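PDB 2HY5: intracellular sulfur oxidation protein DsrF, which is of unknown function but could take part in the oxidation of intracellular sulfur, as one component of the DsrEFH complex. Local coordinates for residues F8-R13 with Q37-L42; L51-D56 with D96-A101; G47-T52 with R90-D95. All blocks are in the same frame, centred on the assembly; numbering follows the deposited sequence.

Interaction 1: residues F8-R13 with Q37-L42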
loop_
_atom_site.group_PDB
_atom_site.type_symbol
_atom_site.label_atom_id
_atom_site.label_comp_id
_atom_site.label_asym_id
_atom_site.label_seq_id
_atom_site.Cartn_x
_atom_site.Cartn_y
_atom_site.Cartn_z
ATOM N N PHE B 8 -10.765 -23.436 -6.212
ATOM C CA PHE B 8 -10.416 -22.082 -5.801
ATOM C C PHE B 8 -9.221 -22.045 -4.859
ATOM O O PHE B 8 -9.170 -22.799 -3.886
ATOM C CB PHE B 8 -11.597 -21.411 -5.093
ATOM C CG PHE B 8 -12.717 -21.009 -6.010
ATOM C CD1 PHE B 8 -13.934 -20.580 -5.486
ATOM C CD2 PHE B 8 -12.556 -21.034 -7.391
ATOM C CE1 PHE B 8 -14.974 -20.184 -6.323
ATOM C CE2 PHE B 8 -13.592 -20.638 -8.237
ATOM C CZ PHE B 8 -14.800 -20.213 -7.703
ATOM N N MET B 9 -8.266 -21.169 -5.152
ATOM C CA MET B 9 -7.091 -21.006 -4.298
ATOM C C MET B 9 -7.128 -19.623 -3.670
ATOM O O MET B 9 -7.416 -18.637 -4.343
ATOM C CB MET B 9 -5.782 -21.136 -5.094
ATOM C CG MET B 9 -4.542 -20.779 -4.259
ATOM S SD MET B 9 -2.958 -20.816 -5.132
ATOM C CE MET B 9 -2.649 -22.548 -5.150
ATOM N N TYR B 10 -6.849 -19.560 -2.374
ATOM C CA TYR B 10 -6.801 -18.295 -1.652
ATOM C C TYR B 10 -5.330 -18.076 -1.352
ATOM O O TYR B 10 -4.761 -18.762 -0.509
ATOM C CB TYR B 10 -7.605 -18.399 -0.358
ATOM C CG TYR B 10 -9.090 -18.446 -0.604
ATOM C CD1 TYR B 10 -9.828 -17.271 -0.723
ATOM C CD2 TYR B 10 -9.759 -19.663 -0.753
ATOM C CE1 TYR B 10 -11.194 -17.300 -0.985
ATOM C CE2 TYR B 10 -11.129 -19.702 -1.018
ATOM C CZ TYR B 10 -11.838 -18.515 -1.131
ATOM O OH TYR B 10 -13.190 -18.535 -1.394
ATOM N N LEU B 11 -4.722 -17.132 -2.064
ATOM C CA LEU B 11 -3.301 -16.833 -1.918
ATOM C C LEU B 11 -3.017 -15.728 -0.909
ATOM O O LEU B 11 -3.221 -14.550 -1.194
ATOM C CB LEU B 11 -2.723 -16.442 -3.279
ATOM C CG LEU B 11 -1.242 -16.072 -3.362
ATOM C CD1 LEU B 11 -0.388 -17.250 -2.945
ATOM C CD2 LEU B 11 -0.914 -15.650 -4.787
ATOM N N ASN B 12 -2.536 -16.127 0.267
ATOM C CA ASN B 12 -2.205 -15.199 1.345
ATOM C C ASN B 12 -0.704 -14.946 1.396
ATOM O O ASN B 12 0.071 -15.861 1.655
ATOM C CB ASN B 12 -2.677 -15.774 2.680
ATOM C CG ASN B 12 -4.179 -15.787 2.801
ATOM O OD1 ASN B 12 -4.833 -14.762 2.614
ATOM N ND2 ASN B 12 -4.739 -16.948 3.119
ATOM N N ARG B 13 -0.298 -13.701 1.168
ATOM C CA ARG B 13 1.118 -13.357 1.157
ATOM C C ARG B 13 1.517 -12.189 2.048
ATOM O O ARG B 13 2.693 -11.830 2.099
ATOM C CB ARG B 13 1.563 -13.054 -0.279
ATOM C CG ARG B 13 1.507 -14.252 -1.217
ATOM C CD ARG B 13 1.958 -13.867 -2.625
ATOM N NE ARG B 13 3.283 -13.253 -2.616
ATOM C CZ ARG B 13 3.529 -12.004 -2.997
ATOM N NH1 ARG B 13 2.540 -11.227 -3.424
ATOM N NH2 ARG B 13 4.764 -11.523 -2.942
ATOM N N GLN B 37 -17.301 -25.432 -3.020
ATOM C CA GLN B 37 -16.389 -25.586 -4.152
ATOM C C GLN B 37 -15.161 -26.290 -3.589
ATOM O O GLN B 37 -15.093 -26.533 -2.386
ATOM C CB GLN B 37 -15.988 -24.217 -4.716
ATOM C CG GLN B 37 -17.152 -23.394 -5.249
ATOM C CD GLN B 37 -17.898 -24.100 -6.363
ATOM O OE1 GLN B 37 -17.336 -24.384 -7.421
ATOM N NE2 GLN B 37 -19.172 -24.389 -6.130
ATOM N N ASP B 38 -14.208 -26.636 -4.447
ATOM C CA ASP B 38 -12.982 -27.287 -3.991
ATOM C C ASP B 38 -12.081 -26.127 -3.596
ATOM O O ASP B 38 -11.708 -25.321 -4.445
ATOM C CB ASP B 38 -12.341 -28.079 -5.129
ATOM C CG ASP B 38 -11.239 -29.002 -4.648
ATOM O OD1 ASP B 38 -10.410 -28.566 -3.821
ATOM O OD2 ASP B 38 -11.196 -30.164 -5.105
ATOM N N VAL B 39 -11.726 -26.047 -2.317
ATOM C CA VAL B 39 -10.913 -24.938 -1.833
ATOM C C VAL B 39 -9.582 -25.288 -1.176
ATOM O O VAL B 39 -9.447 -26.302 -0.505
ATOM C CB VAL B 39 -11.718 -24.099 -0.808
ATOM C CG1 VAL B 39 -10.857 -22.976 -0.245
ATOM C CG2 VAL B 39 -12.972 -23.547 -1.464
ATOM N N CYS B 40 -8.593 -24.430 -1.389
ATOM C CA CYS B 40 -7.304 -24.603 -0.741
ATOM C C CYS B 40 -6.824 -23.211 -0.371
ATOM O O CYS B 40 -7.056 -22.242 -1.097
ATOM C CB CYS B 40 -6.287 -25.315 -1.642
ATOM S SG CYS B 40 -5.764 -24.433 -3.110
ATOM N N VAL B 41 -6.187 -23.111 0.786
ATOM C CA VAL B 41 -5.683 -21.835 1.258
ATOM C C VAL B 41 -4.179 -21.980 1.365
ATOM O O VAL B 41 -3.691 -22.869 2.052
ATOM C CB VAL B 41 -6.263 -21.491 2.638
ATOM C CG1 VAL B 41 -5.814 -20.099 3.059
ATOM C CG2 VAL B 41 -7.774 -21.574 2.592
ATOM N N LEU B 42 -3.453 -21.119 0.664
ATOM C CA LEU B 42 -1.998 -21.168 0.673
ATOM C C LEU B 42 -1.398 -19.946 1.335
ATOM O O LEU B 42 -1.791 -18.815 1.049
ATOM C CB LEU B 42 -1.465 -21.268 -0.763
ATOM C CG LEU B 42 0.053 -21.148 -0.953
ATOM C CD1 LEU B 42 0.755 -22.314 -0.271
ATOM C CD2 LEU B 42 0.382 -21.129 -2.442
#
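Met9 and Cys40 meet on one face of the sheet, CB of Met9 lying 3.8 Å from the SG of Cys40. The methionine leaves its strand with CG anti to the backbone N (chi1 172°) and then bends at chi3, which brings CE as well as CG close to that sulfur; a long, flexible thioether suits a place that must follow the surface of helix 120-129 behind it. Farther along the same face Leu11 and Leu42 run alongside each other in the same direction, with Leu11 CD1 4.0 Å from Leu42 CD2. On the other face the Tyr10 ring turns its edge to Val39, whose CG1 comes within 3.4 Å of Tyr10 CE2; Val28 and Val29 of helix 21-32 also touch the ring, and Phe134 stacks on it. The two strands, 8-12 and 38-42, run parallel at 13° to each other and are the beta strands of a right-handed beta-alpha-beta crossover through helix 21-32, two inner neighbours of the five-stranded parallel sheet. Five backbone bonds hold their register, among them Phe8 N to Asp38 O at 2.8 Å and nearly straight, and Asn12 N to Leu42 O at 2.9 Å. Beta-branched Val39 and Val41 fit such extended backbone and keep their bulk close to the sheet. Toward the strand ends polarity returns. Asn12 lays ND2 against Val41 CG1 at 3.3 Å, a polar group resting on a methyl. At the opposite end the aliphatic CG of Gln37 approaches Phe8 CE1 obliquely at 4.0 Å, and its amide turns back to the chain, giving NE2 to the carbonyl of Phe35 and receiving the backbone N-H groups of Val5 and Lys6 on OE1.

Interaction 2: residues L51-D56 with D96-A101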
loop_
_atom_site.group_PDB
_atom_site.type_symbol
_atom_site.label_atom_id
_atom_site.label_comp_id
_atom_site.label_asym_id
_atom_site.label_seq_id
_atom_site.Cartn_x
_atom_site.Cartn_y
_atom_site.Cartn_z
ATOM N N LEU B 51 -0.225 -17.278 10.386
ATOM C CA LEU B 51 -0.496 -18.452 11.207
ATOM C C LEU B 51 0.336 -18.622 12.470
ATOM O O LEU B 51 0.330 -19.698 13.057
ATOM C CB LEU B 51 -0.363 -19.721 10.359
ATOM C CG LEU B 51 -1.319 -19.871 9.174
ATOM C CD1 LEU B 51 -1.025 -21.180 8.453
ATOM C CD2 LEU B 51 -2.757 -19.842 9.668
ATOM N N THR B 52 1.047 -17.583 12.900
ATOM C CA THR B 52 1.854 -17.707 14.110
ATOM C C THR B 52 0.973 -17.933 15.333
ATOM O O THR B 52 -0.149 -17.429 15.411
ATOM C CB THR B 52 2.730 -16.457 14.357
ATOM O OG1 THR B 52 1.891 -15.305 14.491
ATOM C CG2 THR B 52 3.703 -16.254 13.211
ATOM N N ARG B 53 1.489 -18.698 16.285
ATOM C CA ARG B 53 0.745 -18.990 17.499
ATOM C C ARG B 53 1.064 -17.960 18.579
ATOM O O ARG B 53 2.095 -17.290 18.527
ATOM C CB ARG B 53 1.097 -20.395 17.999
ATOM C CG ARG B 53 2.540 -20.540 18.441
ATOM C CD ARG B 53 2.993 -21.997 18.524
ATOM N NE ARG B 53 2.137 -22.828 19.367
ATOM C CZ ARG B 53 1.049 -23.466 18.941
ATOM N NH1 ARG B 53 0.673 -23.375 17.673
ATOM N NH2 ARG B 53 0.340 -24.204 19.784
ATOM N N GLY B 54 0.158 -17.820 19.537
ATOM C CA GLY B 54 0.377 -16.898 20.640
ATOM C C GLY B 54 0.283 -15.405 20.387
ATOM O O GLY B 54 0.912 -14.615 21.093
ATOM N N GLN B 55 -0.492 -15.004 19.389
ATOM C CA GLN B 55 -0.650 -13.587 19.100
ATOM C C GLN B 55 -1.435 -12.933 20.238
ATOM O O GLN B 55 -2.433 -13.482 20.702
ATOM C CB GLN B 55 -1.385 -13.402 17.770
ATOM C CG GLN B 55 -0.553 -13.766 16.551
ATOM C CD GLN B 55 -1.350 -13.709 15.261
ATOM O OE1 GLN B 55 -2.454 -13.164 15.224
ATOM N NE2 GLN B 55 -0.791 -14.267 14.194
ATOM N N ASP B 56 -0.961 -11.775 20.694
ATOM C CA ASP B 56 -1.598 -11.016 21.778
ATOM C C ASP B 56 -1.652 -9.555 21.332
ATOM O O ASP B 56 -0.635 -8.862 21.323
ATOM C CB ASP B 56 -0.778 -11.144 23.064
ATOM C CG ASP B 56 -1.356 -10.336 24.214
ATOM O OD1 ASP B 56 -0.832 -10.455 25.342
ATOM O OD2 ASP B 56 -2.329 -9.582 23.994
ATOM N N ASP B 96 5.958 -23.176 15.179
ATOM C CA ASP B 96 5.628 -21.776 15.438
ATOM C C ASP B 96 4.229 -21.417 14.957
ATOM O O ASP B 96 3.737 -20.315 15.214
ATOM C CB ASP B 96 6.627 -20.851 14.735
ATOM C CG ASP B 96 8.010 -20.906 15.349
ATOM O OD1 ASP B 96 8.951 -21.339 14.650
ATOM O OD2 ASP B 96 8.151 -20.508 16.525
ATOM N N LEU B 97 3.590 -22.347 14.260
ATOM C CA LEU B 97 2.264 -22.101 13.711
ATOM C C LEU B 97 1.148 -22.742 14.516
ATOM O O LEU B 97 1.367 -23.698 15.262
ATOM C CB LEU B 97 2.208 -22.609 12.269
ATOM C CG LEU B 97 3.386 -22.161 11.400
ATOM C CD1 LEU B 97 3.285 -22.808 10.034
ATOM C CD2 LEU B 97 3.403 -20.641 11.287
ATOM N N VAL B 98 -0.055 -22.207 14.356
ATOM C CA VAL B 98 -1.211 -22.737 15.053
ATOM C C VAL B 98 -1.646 -24.026 14.372
ATOM O O VAL B 98 -1.321 -24.273 13.204
ATOM C CB VAL B 98 -2.405 -21.754 15.015
ATOM C CG1 VAL B 98 -2.027 -20.439 15.687
ATOM C CG2 VAL B 98 -2.843 -21.521 13.572
ATOM N N GLU B 99 -2.366 -24.854 15.113
ATOM C CA GLU B 99 -2.877 -26.097 14.564
ATOM C C GLU B 99 -4.319 -25.819 14.178
ATOM O O GLU B 99 -5.016 -25.074 14.865
ATOM C CB GLU B 99 -2.819 -27.213 15.610
ATOM C CG GLU B 99 -1.410 -27.594 16.025
ATOM C CD GLU B 99 -1.388 -28.762 16.989
ATOM O OE1 GLU B 99 -1.926 -28.620 18.108
ATOM O OE2 GLU B 99 -0.836 -29.822 16.627
ATOM N N ILE B 100 -4.756 -26.400 13.070
ATOM C CA ILE B 100 -6.121 -26.215 12.605
ATOM C C ILE B 100 -6.759 -27.590 12.472
ATOM O O ILE B 100 -6.382 -28.383 11.601
ATOM C CB ILE B 100 -6.142 -25.477 11.251
ATOM C CG1 ILE B 100 -5.530 -24.085 11.423
ATOM C CG2 ILE B 100 -7.570 -25.394 10.719
ATOM C CD1 ILE B 100 -5.449 -23.275 10.132
ATOM N N ALA B 101 -7.721 -27.867 13.348
ATOM C CA ALA B 101 -8.410 -29.153 13.363
ATOM C C ALA B 101 -9.440 -29.305 12.255
ATOM O O ALA B 101 -9.935 -28.323 11.703
ATOM C CB ALA B 101 -9.077 -29.362 14.719
HETATM O O HOH W 1 -2.578 -24.310 17.980
#
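Leu51 and Val98 are joined through their backbones: Val98 N donates to Leu51 O at 2.9 Å, and Arg53 N returns a bond to Asp96 O at 3.0 Å. Together they make a single bridge, centred on Thr52 and Leu97, that ties the loop after strand 38-43 to the loop after helix 84-89. Leucines and valine suit its buried side, where Leu51 CB rests 4.0 Å from Leu97 CD2, and Leu51 CD2 touches Val98 CG2 and Ile100 CD1; Leu51 also packs on Val82 of strand 79-83. On the exposed side Arg53 folds over the bridge. Its CG stands between the backbone N and the carbonyl carbon (chi1 65°), which lays CG 3.4 Å from Asp96 O, and a bend at chi3 carries the guanidinium onward until its edge faces the backbone of Leu97 and Val98. There NH1 lies a doubtfully short 2.5 Å from Leu97 O, and a water that accepts from Glu99 N at 2.9 Å is only weakly held by NH1. Farther out, Gln55 NE2 donates to Thr52 OG1 almost in its own amide plane, and that hydroxyl also bonds Arg69 O of the DsrH chain. Asp96 OD1 accepts a hydrogen bond from Thr93 N, and OD2 forms a salt bridge with Arg75 of DsrH. The two main-chain bonds thus fix the pairing, to which the arginine's charge may add some attraction.

Interaction 3: residues G47-T52 with R90-D95; sequences GVYQLT and RGLTQD
Arg90 passes over the Tyr49 ring at a slant, and its whole aliphatic part is used in the contact. CB starts 3.4 Å from the phenolic OH of Tyr49, and CG passes the same oxygen at a similar distance. From CG to NE the chain is extended (chi3 175°), which carries CD over the face and then takes NE out past the CE1 side. CD sits 3.8 Å from the ring centroid and 29° off its normal, a CH-pi contact; the same carbon also touches Val48 CG2 at 3.6 Å. NE comes 3.6 Å from Tyr49 CE1, and the guanidinium plane, turned 68° from the ring, presents its edge to that carbon. The guanidinium is therefore not laid flat on the ring, and its charge is met elsewhere: NE forms a salt bridge with Asp46, and NH1 donates to Ser86 O. An arginine suits the place because its methylenes can cover an aromatic face while its tip reaches an acid. Leu92 CD1 completes the apolar patch at 3.7 Å from Tyr49 CE2, crossing the tyrosine at about a right angle. At the phenol a water in the plane of the ring lies 2.8 Å from Tyr49 OH and makes a very short contact with Arg90 O. Gly91, with positive phi, is the C-prime residue of the Schellman motif that ends helix 84-89. Val48 packs on that helix through Ser86 and Leu87 and on Val82 of strand 79-83, while Tyr49 stacks with Tyr38 of the DsrH chain, so the contact lies between helix 84-89, strand 79-83 and DsrH.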
loop_
_atom_site.group_PDB
_atom_site.type_symbol
_atom_site.label_atom_id
_atom_site.label_comp_id
_atom_site.label_asym_id
_atom_site.label_seq_id
_atom_site.Cartn_x
_atom_site.Cartn_y
_atom_site.Cartn_z
ATOM N N GLY B 47 2.836 -14.250 4.214
ATOM C CA GLY B 47 1.555 -14.834 4.561
ATOM C C GLY B 47 1.703 -15.907 5.629
ATOM O O GLY B 47 0.767 -16.180 6.383
ATOM N N VAL B 48 2.879 -16.525 5.712
ATOM C CA VAL B 48 3.075 -17.563 6.720
ATOM C C VAL B 48 2.985 -16.972 8.127
ATOM O O VAL B 48 2.714 -17.680 9.086
ATOM C CB VAL B 48 4.433 -18.296 6.552
ATOM C CG1 VAL B 48 4.538 -18.867 5.131
ATOM C CG2 VAL B 48 5.590 -17.359 6.845
ATOM N N TYR B 49 3.208 -15.665 8.242
ATOM C CA TYR B 49 3.133 -14.995 9.537
ATOM C C TYR B 49 1.690 -14.923 10.029
ATOM O O TYR B 49 1.434 -14.696 11.215
ATOM C CB TYR B 49 3.719 -13.583 9.429
ATOM C CG TYR B 49 5.230 -13.524 9.515
ATOM C CD1 TYR B 49 5.962 -12.714 8.651
ATOM C CD2 TYR B 49 5.920 -14.232 10.498
ATOM C CE1 TYR B 49 7.343 -12.603 8.762
ATOM C CE2 TYR B 49 7.299 -14.130 10.621
ATOM C CZ TYR B 49 8.003 -13.313 9.752
ATOM O OH TYR B 49 9.361 -13.190 9.892
ATOM N N GLN B 50 0.739 -15.098 9.115
ATOM C CA GLN B 50 -0.665 -15.056 9.504
ATOM C C GLN B 50 -1.018 -16.213 10.435
ATOM O O GLN B 50 -1.985 -16.141 11.194
ATOM C CB GLN B 50 -1.564 -15.119 8.267
ATOM C CG GLN B 50 -1.532 -13.880 7.390
ATOM C CD GLN B 50 -2.535 -13.966 6.251
ATOM O OE1 GLN B 50 -3.567 -14.623 6.374
ATOM N NE2 GLN B 50 -2.250 -13.284 5.150
ATOM N N LEU B 51 -0.225 -17.278 10.386
ATOM C CA LEU B 51 -0.496 -18.452 11.207
ATOM C C LEU B 51 0.336 -18.622 12.470
ATOM O O LEU B 51 0.330 -19.698 13.057
ATOM C CB LEU B 51 -0.363 -19.721 10.359
ATOM C CG LEU B 51 -1.319 -19.871 9.174
ATOM C CD1 LEU B 51 -1.025 -21.180 8.453
ATOM C CD2 LEU B 51 -2.757 -19.842 9.668
ATOM N N THR B 52 1.047 -17.583 12.900
ATOM C CA THR B 52 1.854 -17.707 14.110
ATOM C C THR B 52 0.973 -17.933 15.333
ATOM O O THR B 52 -0.149 -17.429 15.411
ATOM C CB THR B 52 2.730 -16.457 14.357
ATOM O OG1 THR B 52 1.891 -15.305 14.491
ATOM C CG2 THR B 52 3.703 -16.254 13.211
ATOM N N ARG B 90 12.246 -17.105 7.337
ATOM C CA ARG B 90 11.836 -16.340 8.503
ATOM C C ARG B 90 12.227 -17.014 9.821
ATOM O O ARG B 90 11.799 -16.600 10.898
ATOM C CB ARG B 90 10.328 -16.091 8.409
ATOM C CG ARG B 90 9.995 -15.258 7.179
ATOM C CD ARG B 90 8.519 -15.191 6.839
ATOM N NE ARG B 90 8.295 -14.273 5.722
ATOM C CZ ARG B 90 8.704 -14.495 4.474
ATOM N NH1 ARG B 90 9.357 -15.611 4.165
ATOM N NH2 ARG B 90 8.481 -13.590 3.532
ATOM N N GLY B 91 13.067 -18.042 9.722
ATOM C CA GLY B 91 13.515 -18.755 10.904
ATOM C C GLY B 91 12.384 -19.403 11.677
ATOM O O GLY B 91 12.456 -19.550 12.899
ATOM N N LEU B 92 11.335 -19.799 10.967
ATOM C CA LEU B 92 10.193 -20.430 11.606
ATOM C C LEU B 92 10.108 -21.904 11.250
ATOM O O LEU B 92 10.659 -22.345 10.244
ATOM C CB LEU B 92 8.894 -19.743 11.176
ATOM C CG LEU B 92 8.730 -18.249 11.451
ATOM C CD1 LEU B 92 7.405 -17.788 10.868
ATOM C CD2 LEU B 92 8.779 -17.979 12.949
ATOM N N THR B 93 9.419 -22.663 12.094
ATOM C CA THR B 93 9.217 -24.083 11.858
ATOM C C THR B 93 7.726 -24.296 12.054
ATOM O O THR B 93 7.029 -23.387 12.517
ATOM C CB THR B 93 9.998 -24.951 12.864
ATOM O OG1 THR B 93 9.412 -24.832 14.166
ATOM C CG2 THR B 93 11.448 -24.504 12.929
ATOM N N GLN B 94 7.220 -25.473 11.712
ATOM C CA GLN B 94 5.792 -25.701 11.880
ATOM C C GLN B 94 5.384 -25.552 13.344
ATOM O O GLN B 94 4.218 -25.297 13.648
ATOM C CB GLN B 94 5.393 -27.080 11.343
ATOM C CG GLN B 94 3.916 -27.408 11.572
ATOM C CD GLN B 94 3.298 -28.225 10.449
ATOM O OE1 GLN B 94 3.889 -29.189 9.965
ATOM N NE2 GLN B 94 2.093 -27.848 10.042
ATOM N N ASP B 95 6.350 -25.693 14.249
ATOM C CA ASP B 95 6.073 -25.559 15.677
ATOM C C ASP B 95 5.682 -24.132 16.061
ATOM O O ASP B 95 5.136 -23.903 17.141
ATOM C CB ASP B 95 7.290 -25.996 16.500
ATOM C CG ASP B 95 7.391 -27.505 16.640
ATOM O OD1 ASP B 95 7.405 -28.206 15.607
ATOM O OD2 ASP B 95 7.455 -27.991 17.788
HETATM O O HOH W 2 10.404 -14.834 11.934
#

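How the interactions relate
Interaction 1 is sheet core, with a ladder of backbone bonds between parallel strands and apolar side chains on both faces. Interactions 2 and 3 lie on the other side of the chain's centre, about 17 to 18 Å away centre to centre, and join the same two loops, sharing Leu51 and Thr52. Their chemistry differs: interaction 2 pairs main chains in a single bridge and has an exposed arginine, whereas interaction 3 is buried side-chain packing with a water at its edge. Their arginines differ accordingly, Arg53 facing carbonyls and Arg90 an aromatic ring. Asn12 touches Gln50, bringing interaction 1 against 47-52, and DsrH reaches all three.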